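Local coordinates for protein galactitol 1-phosphate 5-dehydrogenase (Escherichia coli, PDB 4UEJ) that oxidises galactitol 1-phosphate to D-tagatose 6-phosphate with NAD(+), as a zinc-containing dehydrogenase of the alcohol dehydrogenase family, at residues F142-H154 with M288-A302. Sequence-based numbering, arbitrary orientation. Where two conformers were deposited one is given.
Sequences FIEPITVGLHAFH and MNYSSPWPGQEWETA
His151 and Glu298 carry the polar heart of this buried contact: ND1 of His151 gives a nearly straight hydrogen bond (173°) to Glu298 OE2 at 2.6 Å, in the plane of the imidazole and meeting the oxygen on its anti side, tilted from the carboxylate plane. His154 ND1 reaches the same oxygen weakly, its ring almost perpendicular to the carboxylate, while Ser291 OG donates to the syn lone pair of Glu298 OE1 over 2.5 Å. Two firm bonds and one weak one thus hold the buried carboxylate, whose chain turns sharply at the CB-CG bond (chi2 92°) and drops among Thr147, Leu150, His151 and His154 as a knob into a hole. Ala302 fills the next hole, its CB 3.5 Å from Ile146 CG2. Between them Thr147 splits its branches: CG2 sits over the five-membered ring of Trp299 in a CH-pi contact, 3.8 Å from the centroid. Thr147 OG1 accepts from Asn289 ND2 (2.8 Å) and itself donates to Glu144 O. Pro295 covers the opposite indole face, and Trp299 NE1 donates a hydrogen bond to Asn289 O. Asn289 ND2 also bonds weakly to Glu144 OE2, and a water donates to both Glu144 OE2 and Asn289 OD1 and accepts from Tyr290 OH. This second shell probably helps place Glu144, a catalytic-zinc ligand in relatives, here with its side chain about 4 Å from the zinc ion. His151 NE2 bonds Glu280 of the second subunit. The axes of segments 143-154 and 297-302 come within 8.8 Å, their N-to-C directions 120° apart; Ile146 also packs on helix 171-182, and Phe153 on strand 231-235 of the Rossmann-type parallel sheet.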
ATOM      1  N   PHE A 142      -9.494   2.420 -27.841  1.00 11.70           N
ATOM      2  CA  PHE A 142      -8.535   2.869 -26.836  1.00 10.92           C
ATOM      3  C   PHE A 142      -9.202   3.281 -25.545  1.00 14.36           C
ATOM      4  O   PHE A 142      -8.517   3.555 -24.557  1.00  9.54           O
ATOM      5  CB  PHE A 142      -7.691   4.032 -27.370  1.00 11.26           C
ATOM      6  CG  PHE A 142      -6.620   3.601 -28.326  1.00 12.84           C
ATOM      7  CD1 PHE A 142      -6.896   3.463 -29.670  1.00 13.03           C
ATOM      8  CD2 PHE A 142      -5.345   3.302 -27.870  1.00 15.94           C
ATOM      9  CE1 PHE A 142      -5.909   3.062 -30.561  1.00 20.83           C
ATOM     10  CE2 PHE A 142      -4.356   2.898 -28.755  1.00 19.55           C
ATOM     11  CZ  PHE A 142      -4.644   2.775 -30.104  1.00 15.89           C
ATOM     12  N   ILE A 143     -10.533   3.312 -25.538  1.00 11.74           N
ATOM     13  CA  ILE A 143     -11.228   3.765 -24.334  1.00 13.06           C
ATOM     14  C   ILE A 143     -10.951   2.867 -23.137  1.00 12.48           C
ATOM     15  O   ILE A 143     -10.656   3.366 -22.051  1.00 10.05           O
ATOM     16  CB  ILE A 143     -12.733   3.854 -24.565  1.00 12.55           C
ATOM     17  CG1 ILE A 143     -13.014   4.964 -25.571  1.00 18.86           C
ATOM     18  CG2 ILE A 143     -13.469   4.135 -23.255  1.00 11.37           C
ATOM     19  CD1 ILE A 143     -14.466   5.308 -25.652  1.00 29.55           C
ATOM     20  N   GLU A 144     -11.040   1.554 -23.330  1.00  9.81           N
ATOM     21  CA  GLU A 144     -10.779   0.620 -22.253  1.00 10.32           C
ATOM     22  C   GLU A 144      -9.349   0.786 -21.677  1.00 10.01           C
ATOM     23  O   GLU A 144      -9.198   0.936 -20.453  1.00 10.33           O
ATOM     24  CB  GLU A 144     -11.058  -0.811 -22.737  1.00 13.24           C
ATOM     25  CG  GLU A 144     -11.287  -1.821 -21.628  1.00  9.49           C
ATOM     26  CD  GLU A 144     -10.011  -2.406 -21.094  1.00 11.97           C
ATOM     27  OE1 GLU A 144      -8.942  -2.134 -21.678  1.00 13.20           O
ATOM     28  OE2 GLU A 144     -10.072  -3.124 -20.070  1.00 16.11           O
ATOM     29  N   PRO A 145      -8.304   0.814 -22.536  1.00 11.34           N
ATOM     30  CA  PRO A 145      -6.984   1.014 -21.919  1.00 12.70           C
ATOM     31  C   PRO A 145      -6.781   2.407 -21.286  1.00 10.26           C
ATOM     32  O   PRO A 145      -6.033   2.500 -20.295  1.00 11.14           O
ATOM     33  CB  PRO A 145      -6.004   0.770 -23.090  1.00 14.08           C
ATOM     34  CG  PRO A 145      -6.825   0.824 -24.327  1.00 16.48           C
ATOM     35  CD  PRO A 145      -8.187   0.336 -23.927  1.00 13.21           C
ATOM     36  N   ILE A 146      -7.456   3.442 -21.785  1.00  8.13           N
ATOM     37  CA  ILE A 146      -7.420   4.747 -21.115  1.00  7.91           C
ATOM     38  C   ILE A 146      -7.964   4.623 -19.698  1.00  8.75           C
ATOM     39  O   ILE A 146      -7.383   5.137 -18.741  1.00  8.80           O
ATOM     40  CB  ILE A 146      -8.225   5.792 -21.870  1.00  8.37           C
ATOM     41  CG1 ILE A 146      -7.517   6.118 -23.183  1.00  8.91           C
ATOM     42  CG2 ILE A 146      -8.339   7.095 -21.058  1.00  8.28           C
ATOM     43  CD1 ILE A 146      -8.403   6.854 -24.120  1.00 10.35           C
ATOM     44  N   THR A 147      -9.080   3.918 -19.564  1.00  7.64           N
ATOM     45  CA  THR A 147      -9.713   3.852 -18.253  1.00  9.65           C
ATOM     46  C   THR A 147      -8.883   3.109 -17.221  1.00 10.73           C
ATOM     47  O   THR A 147      -9.121   3.282 -16.044  1.00  8.99           O
ATOM     48  CB  THR A 147     -11.113   3.200 -18.289  1.00  7.92           C
ATOM     49  OG1 THR A 147     -11.015   1.829 -18.705  1.00 10.50           O
ATOM     50  CG2 THR A 147     -12.049   4.000 -19.220  1.00  8.44           C
ATOM     51  N   VAL A 148      -7.937   2.279 -17.651  1.00  8.72           N
ATOM     52  CA  VAL A 148      -7.054   1.605 -16.700  1.00  6.99           C
ATOM     53  C   VAL A 148      -6.304   2.640 -15.847  1.00  9.60           C
ATOM     54  O   VAL A 148      -6.333   2.594 -14.599  1.00  9.39           O
ATOM     55  CB  VAL A 148      -6.055   0.692 -17.410  1.00  8.32           C
ATOM     56  CG1 VAL A 148      -5.063   0.124 -16.425  1.00 13.38           C
ATOM     57  CG2 VAL A 148      -6.797  -0.438 -18.126  1.00 16.36           C
ATOM     58  N   GLY A 149      -5.649   3.576 -16.521  1.00 10.01           N
ATOM     59  CA  GLY A 149      -4.919   4.633 -15.852  1.00 10.31           C
ATOM     60  C   GLY A 149      -5.846   5.550 -15.089  1.00 11.61           C
ATOM     61  O   GLY A 149      -5.533   5.959 -13.978  1.00 10.42           O
ATOM     62  N   LEU A 150      -6.997   5.860 -15.677  1.00  6.65           N
ATOM     63  CA  LEU A 150      -7.956   6.732 -15.029  1.00  6.90           C
ATOM     64  C   LEU A 150      -8.463   6.109 -13.736  1.00  8.47           C
ATOM     65  O   LEU A 150      -8.704   6.818 -12.765  1.00  7.18           O
ATOM     66  CB  LEU A 150      -9.138   7.044 -15.937  1.00  7.67           C
ATOM     67  CG  LEU A 150      -8.805   7.956 -17.124  1.00  7.54           C
ATOM     68  CD1 LEU A 150     -10.106   8.268 -17.881  1.00  8.16           C
ATOM     69  CD2 LEU A 150      -8.181   9.242 -16.625  1.00 10.29           C
ATOM     70  N   HIS A 151      -8.634   4.792 -13.740  1.00  8.95           N
ATOM     71  CA  HIS A 151      -9.111   4.104 -12.543  1.00  7.58           C
ATOM     72  C   HIS A 151      -8.095   4.226 -11.415  1.00  8.24           C
ATOM     73  O   HIS A 151      -8.465   4.475 -10.268  1.00  8.50           O
ATOM     74  CB  HIS A 151      -9.378   2.624 -12.821  1.00  7.34           C
ATOM     75  CG  HIS A 151      -9.947   1.902 -11.642  1.00  7.81           C
ATOM     76  ND1 HIS A 151     -11.186   2.203 -11.114  1.00 10.76           N
ATOM     77  CD2 HIS A 151      -9.441   0.918 -10.864  1.00  9.39           C
ATOM     78  CE1 HIS A 151     -11.419   1.431 -10.068  1.00 15.44           C
ATOM     79  NE2 HIS A 151     -10.377   0.630  -9.902  1.00 10.35           N
ATOM     80  N   ALA A 152      -6.821   4.050 -11.749  1.00  6.75           N
ATOM     81  CA  ALA A 152      -5.755   4.247 -10.755  1.00  6.72           C
ATOM     82  C   ALA A 152      -5.733   5.676 -10.216  1.00  7.24           C
ATOM     83  O   ALA A 152      -5.621   5.860  -8.996  1.00  8.67           O
ATOM     84  CB  ALA A 152      -4.411   3.883 -11.331  1.00 10.09           C
ATOM     85  N   PHE A 153      -5.835   6.683 -11.093  1.00  6.66           N
ATOM     86  CA  PHE A 153      -5.939   8.076 -10.620  1.00  9.23           C
ATOM     87  C   PHE A 153      -7.137   8.274  -9.687  1.00 10.89           C
ATOM     88  O   PHE A 153      -7.057   8.969  -8.670  1.00 10.77           O
ATOM     89  CB  PHE A 153      -6.053   9.061 -11.795  1.00  6.95           C
ATOM     90  CG  PHE A 153      -4.820   9.142 -12.651  1.00 14.83           C
ATOM     91  CD1 PHE A 153      -3.578   8.786 -12.153  1.00 13.34           C
ATOM     92  CD2 PHE A 153      -4.907   9.562 -13.969  1.00 18.04           C
ATOM     93  CE1 PHE A 153      -2.439   8.862 -12.947  1.00 14.93           C
ATOM     94  CE2 PHE A 153      -3.765   9.640 -14.769  1.00 15.77           C
ATOM     95  CZ  PHE A 153      -2.540   9.274 -14.262  1.00 10.83           C
ATOM     96  N   HIS A 154      -8.262   7.668 -10.042  1.00  9.19           N
ATOM     97  CA  HIS A 154      -9.465   7.768  -9.225  1.00 11.33           C
ATOM     98  C   HIS A 154      -9.247   7.193  -7.832  1.00 12.96           C
ATOM     99  O   HIS A 154      -9.639   7.800  -6.836  1.00 11.06           O
ATOM    100  CB  HIS A 154     -10.630   7.047  -9.909  1.00 14.73           C
ATOM    101  CG  HIS A 154     -11.904   7.085  -9.125  1.00 23.20           C
ATOM    102  ND1 HIS A 154     -12.880   6.122  -9.247  1.00 33.65           N
ATOM    103  CD2 HIS A 154     -12.367   7.975  -8.217  1.00 31.62           C
ATOM    104  CE1 HIS A 154     -13.887   6.411  -8.442  1.00 32.00           C
ATOM    105  NE2 HIS A 154     -13.600   7.532  -7.806  1.00 32.29           N
ATOM    106  N   MET A 288      -8.553  -3.604 -12.692  0.55 17.32           N
ATOM    107  CA  MET A 288      -9.453  -3.300 -13.787  0.55 15.31           C
ATOM    108  C   MET A 288      -9.751  -1.811 -13.880  0.55 15.79           C
ATOM    109  O   MET A 288      -8.852  -0.986 -13.744  0.55 14.84           O
ATOM    110  CB  MET A 288     -10.735  -4.118 -13.655  0.55 14.37           C
ATOM    111  CG  MET A 288     -10.472  -5.601 -13.785  0.55 18.63           C
ATOM    112  SD  MET A 288     -11.940  -6.558 -14.169  0.55 21.12           S
ATOM    113  CE  MET A 288     -12.211  -7.412 -12.627  0.55 36.77           C
ATOM    114  N   ASN A 289     -10.995  -1.459 -14.167  1.00 13.75           N
ATOM    115  CA  ASN A 289     -11.270  -0.083 -14.533  1.00 14.62           C
ATOM    116  C   ASN A 289     -12.721   0.356 -14.440  1.00 16.59           C
ATOM    117  O   ASN A 289     -13.254   0.973 -15.363  1.00 17.39           O
ATOM    118  CB  ASN A 289     -10.747   0.154 -15.963  1.00 20.28           C
ATOM    119  CG  ASN A 289     -10.895  -1.071 -16.891  1.00 20.72           C
ATOM    120  OD1 ASN A 289     -10.500  -2.206 -16.576  1.00 15.06           O
ATOM    121  ND2 ASN A 289     -11.431  -0.821 -18.069  1.00 25.22           N
ATOM    122  N   TYR A 290     -13.355   0.061 -13.313  1.00 12.28           N
ATOM    123  CA  TYR A 290     -14.782   0.296 -13.178  1.00 15.73           C
ATOM    124  C   TYR A 290     -15.107   0.934 -11.862  1.00 21.40           C
ATOM    125  O   TYR A 290     -14.392   0.760 -10.872  1.00 22.48           O
ATOM    126  CB  TYR A 290     -15.571  -1.010 -13.314  1.00 18.11           C
ATOM    127  CG  TYR A 290     -15.181  -1.734 -14.561  1.00 16.27           C
ATOM    128  CD1 TYR A 290     -15.705  -1.353 -15.783  1.00 16.96           C
ATOM    129  CD2 TYR A 290     -14.251  -2.762 -14.528  1.00 14.12           C
ATOM    130  CE1 TYR A 290     -15.328  -1.981 -16.938  1.00 14.01           C
ATOM    131  CE2 TYR A 290     -13.875  -3.402 -15.675  1.00 14.31           C
ATOM    132  CZ  TYR A 290     -14.419  -3.002 -16.883  1.00 17.30           C
ATOM    133  OH  TYR A 290     -14.056  -3.621 -18.051  1.00 14.53           O
ATOM    134  N   SER A 291     -16.202   1.677 -11.869  1.00 18.91           N
ATOM    135  CA  SER A 291     -16.735   2.260 -10.656  1.00 23.11           C
ATOM    136  C   SER A 291     -18.216   2.532 -10.866  1.00 20.40           C
ATOM    137  O   SER A 291     -18.750   2.342 -11.959  1.00 21.02           O
ATOM    138  CB  SER A 291     -15.980   3.540 -10.280  1.00 23.22           C
ATOM    139  OG  SER A 291     -16.064   4.507 -11.309  1.00 23.73           O
ATOM    140  N   SER A 292     -18.881   2.962  -9.805  0.75 21.96           N
ATOM    141  CA  SER A 292     -20.313   3.215  -9.859  0.75 24.08           C
ATOM    142  C   SER A 292     -20.596   4.690 -10.141  0.75 25.26           C
ATOM    143  O   SER A 292     -19.887   5.558  -9.633  0.75 27.43           O
ATOM    144  CB  SER A 292     -20.968   2.784  -8.547  0.75 23.61           C
ATOM    145  OG  SER A 292     -22.311   3.214  -8.492  0.75 26.01           O
ATOM    146  N   PRO A 293     -21.632   4.979 -10.950  1.00 24.54           N
ATOM    147  CA  PRO A 293     -22.511   3.998 -11.599  1.00 29.10           C
ATOM    148  C   PRO A 293     -21.878   3.346 -12.825  1.00 28.55           C
ATOM    149  O   PRO A 293     -21.154   4.009 -13.571  1.00 26.91           O
ATOM    150  CB  PRO A 293     -23.727   4.833 -11.997  1.00 30.52           C
ATOM    151  CG  PRO A 293     -23.167   6.183 -12.249  1.00 29.07           C
ATOM    152  CD  PRO A 293     -22.028   6.361 -11.280  1.00 26.98           C
ATOM    153  N   TRP A 294     -22.148   2.055 -13.000  1.00 25.47           N
ATOM    154  CA  TRP A 294     -21.599   1.245 -14.090  1.00 24.07           C
ATOM    155  C   TRP A 294     -21.697   1.914 -15.465  1.00 20.24           C
ATOM    156  O   TRP A 294     -22.756   2.417 -15.820  1.00 23.06           O
ATOM    157  CB  TRP A 294     -22.327  -0.102 -14.135  1.00 22.88           C
ATOM    158  CG  TRP A 294     -21.797  -1.031 -15.171  1.00 18.24           C
ATOM    159  CD1 TRP A 294     -22.326  -1.275 -16.410  1.00 18.91           C
ATOM    160  CD2 TRP A 294     -20.612  -1.832 -15.072  1.00 20.20           C
ATOM    161  NE1 TRP A 294     -21.540  -2.185 -17.084  1.00 23.41           N
ATOM    162  CE2 TRP A 294     -20.484  -2.539 -16.286  1.00 17.81           C
ATOM    163  CE3 TRP A 294     -19.648  -2.020 -14.072  1.00 16.90           C
ATOM    164  CZ2 TRP A 294     -19.439  -3.425 -16.523  1.00 17.47           C
ATOM    165  CZ3 TRP A 294     -18.610  -2.893 -14.311  1.00 22.10           C
ATOM    166  CH2 TRP A 294     -18.507  -3.582 -15.532  1.00 16.89           C
ATOM    167  N   PRO A 295     -20.601   1.900 -16.252  1.00 18.99           N
ATOM    168  CA  PRO A 295     -19.286   1.312 -15.960  1.00 16.24           C
ATOM    169  C   PRO A 295     -18.358   2.216 -15.162  1.00 16.60           C
ATOM    170  O   PRO A 295     -17.271   1.783 -14.774  1.00 15.92           O
ATOM    171  CB  PRO A 295     -18.705   1.062 -17.354  1.00 18.03           C
ATOM    172  CG  PRO A 295     -19.272   2.185 -18.175  1.00 18.36           C
ATOM    173  CD  PRO A 295     -20.685   2.373 -17.646  1.00 18.65           C
ATOM    174  N   GLY A 296     -18.758   3.464 -14.934  1.00 14.07           N
ATOM    175  CA  GLY A 296     -17.979   4.327 -14.064  1.00 13.02           C
ATOM    176  C   GLY A 296     -17.559   5.618 -14.723  1.00 15.85           C
ATOM    177  O   GLY A 296     -17.509   5.714 -15.952  1.00 15.40           O
ATOM    178  N   GLN A 297     -17.261   6.621 -13.905  1.00 15.18           N
ATOM    179  CA  GLN A 297     -16.875   7.915 -14.434  1.00 16.50           C
ATOM    180  C   GLN A 297     -15.633   7.819 -15.307  1.00 14.31           C
ATOM    181  O   GLN A 297     -15.453   8.649 -16.204  1.00 12.81           O
ATOM    182  CB  GLN A 297     -16.651   8.918 -13.302  1.00 24.00           C
ATOM    183  CG  GLN A 297     -15.377   8.703 -12.511  1.00 35.65           C
ATOM    184  CD  GLN A 297     -14.568   9.978 -12.399  1.00 52.04           C
ATOM    185  OE1 GLN A 297     -14.745  10.909 -13.191  1.00 57.93           O
ATOM    186  NE2 GLN A 297     -13.678  10.034 -11.414  1.00 54.85           N
ATOM    187  N   GLU A 298     -14.794   6.803 -15.078  1.00 10.58           N
ATOM    188  CA  GLU A 298     -13.583   6.625 -15.894  1.00 13.31           C
ATOM    189  C   GLU A 298     -13.913   6.577 -17.387  1.00 11.63           C
ATOM    190  O   GLU A 298     -13.192   7.130 -18.223  1.00  9.96           O
ATOM    191  CB  GLU A 298     -12.832   5.344 -15.501  1.00 16.27           C
ATOM    192  CG  GLU A 298     -12.225   5.337 -14.085  1.00 20.24           C
ATOM    193  CD  GLU A 298     -13.171   4.756 -13.035  1.00 19.70           C
ATOM    194  OE1 GLU A 298     -14.404   4.896 -13.200  1.00 17.29           O
ATOM    195  OE2 GLU A 298     -12.687   4.153 -12.044  1.00 26.63           O
ATOM    196  N   TRP A 299     -14.995   5.890 -17.713  1.00 10.94           N
ATOM    197  CA  TRP A 299     -15.407   5.705 -19.099  1.00 11.43           C
ATOM    198  C   TRP A 299     -15.883   7.014 -19.738  1.00 11.69           C
ATOM    199  O   TRP A 299     -15.480   7.341 -20.850  1.00 14.24           O
ATOM    200  CB  TRP A 299     -16.489   4.620 -19.155  1.00 12.31           C
ATOM    201  CG  TRP A 299     -15.866   3.298 -18.854  1.00 12.19           C
ATOM    202  CD1 TRP A 299     -15.469   2.832 -17.623  1.00 12.05           C
ATOM    203  CD2 TRP A 299     -15.484   2.302 -19.802  1.00 12.46           C
ATOM    204  NE1 TRP A 299     -14.882   1.590 -17.754  1.00 12.97           N
ATOM    205  CE2 TRP A 299     -14.882   1.244 -19.087  1.00 12.57           C
ATOM    206  CE3 TRP A 299     -15.608   2.189 -21.196  1.00 12.89           C
ATOM    207  CZ2 TRP A 299     -14.403   0.097 -19.714  1.00 12.77           C
ATOM    208  CZ3 TRP A 299     -15.132   1.059 -21.813  1.00 13.20           C
ATOM    209  CH2 TRP A 299     -14.539   0.022 -21.074  1.00 15.91           C
ATOM    210  N   GLU A 300     -16.718   7.765 -19.020  1.00 14.80           N
ATOM    211  CA  GLU A 300     -17.136   9.092 -19.474  1.00 17.68           C
ATOM    212  C   GLU A 300     -15.951  10.029 -19.611  1.00 13.03           C
ATOM    213  O   GLU A 300     -15.841  10.745 -20.602  1.00 14.50           O
ATOM    214  CB  GLU A 300     -18.153   9.724 -18.519  1.00 21.50           C
ATOM    215  CG  GLU A 300     -19.413   8.932 -18.309  1.00 39.64           C
ATOM    216  CD  GLU A 300     -20.489   9.760 -17.638  1.00 50.77           C
ATOM    217  OE1 GLU A 300     -20.160  10.478 -16.666  1.00 51.02           O
ATOM    218  OE2 GLU A 300     -21.655   9.699 -18.088  1.00 56.41           O
ATOM    219  N   THR A 301     -15.057  10.019 -18.629  1.00 10.87           N
ATOM    220  CA  THR A 301     -13.866  10.864 -18.710  1.00 12.75           C
ATOM    221  C   THR A 301     -13.008  10.522 -19.932  1.00 11.10           C
ATOM    222  O   THR A 301     -12.539  11.415 -20.634  1.00 10.80           O
ATOM    223  CB  THR A 301     -13.006  10.750 -17.438  1.00 13.39           C
ATOM    224  OG1 THR A 301     -13.788  11.154 -16.310  1.00 16.52           O
ATOM    225  CG2 THR A 301     -11.781  11.647 -17.530  1.00 11.33           C
ATOM    226  N   ALA A 302     -12.829   9.231 -20.203  1.00 10.10           N
ATOM    227  CA  ALA A 302     -11.986   8.810 -21.319  1.00 10.10           C
ATOM    228  C   ALA A 302     -12.572   9.328 -22.619  1.00 11.82           C
ATOM    229  O   ALA A 302     -11.858   9.858 -23.472  1.00 11.29           O
ATOM    230  CB  ALA A 302     -11.855   7.291 -21.365  1.00 10.44           C
TER
HETATM  231  O   HOH W   1     -11.560  -3.932 -18.187  1.00 15.50           O
HETATM  232  O   HOH W   2      -6.410   0.134 -13.011  1.00 18.29           O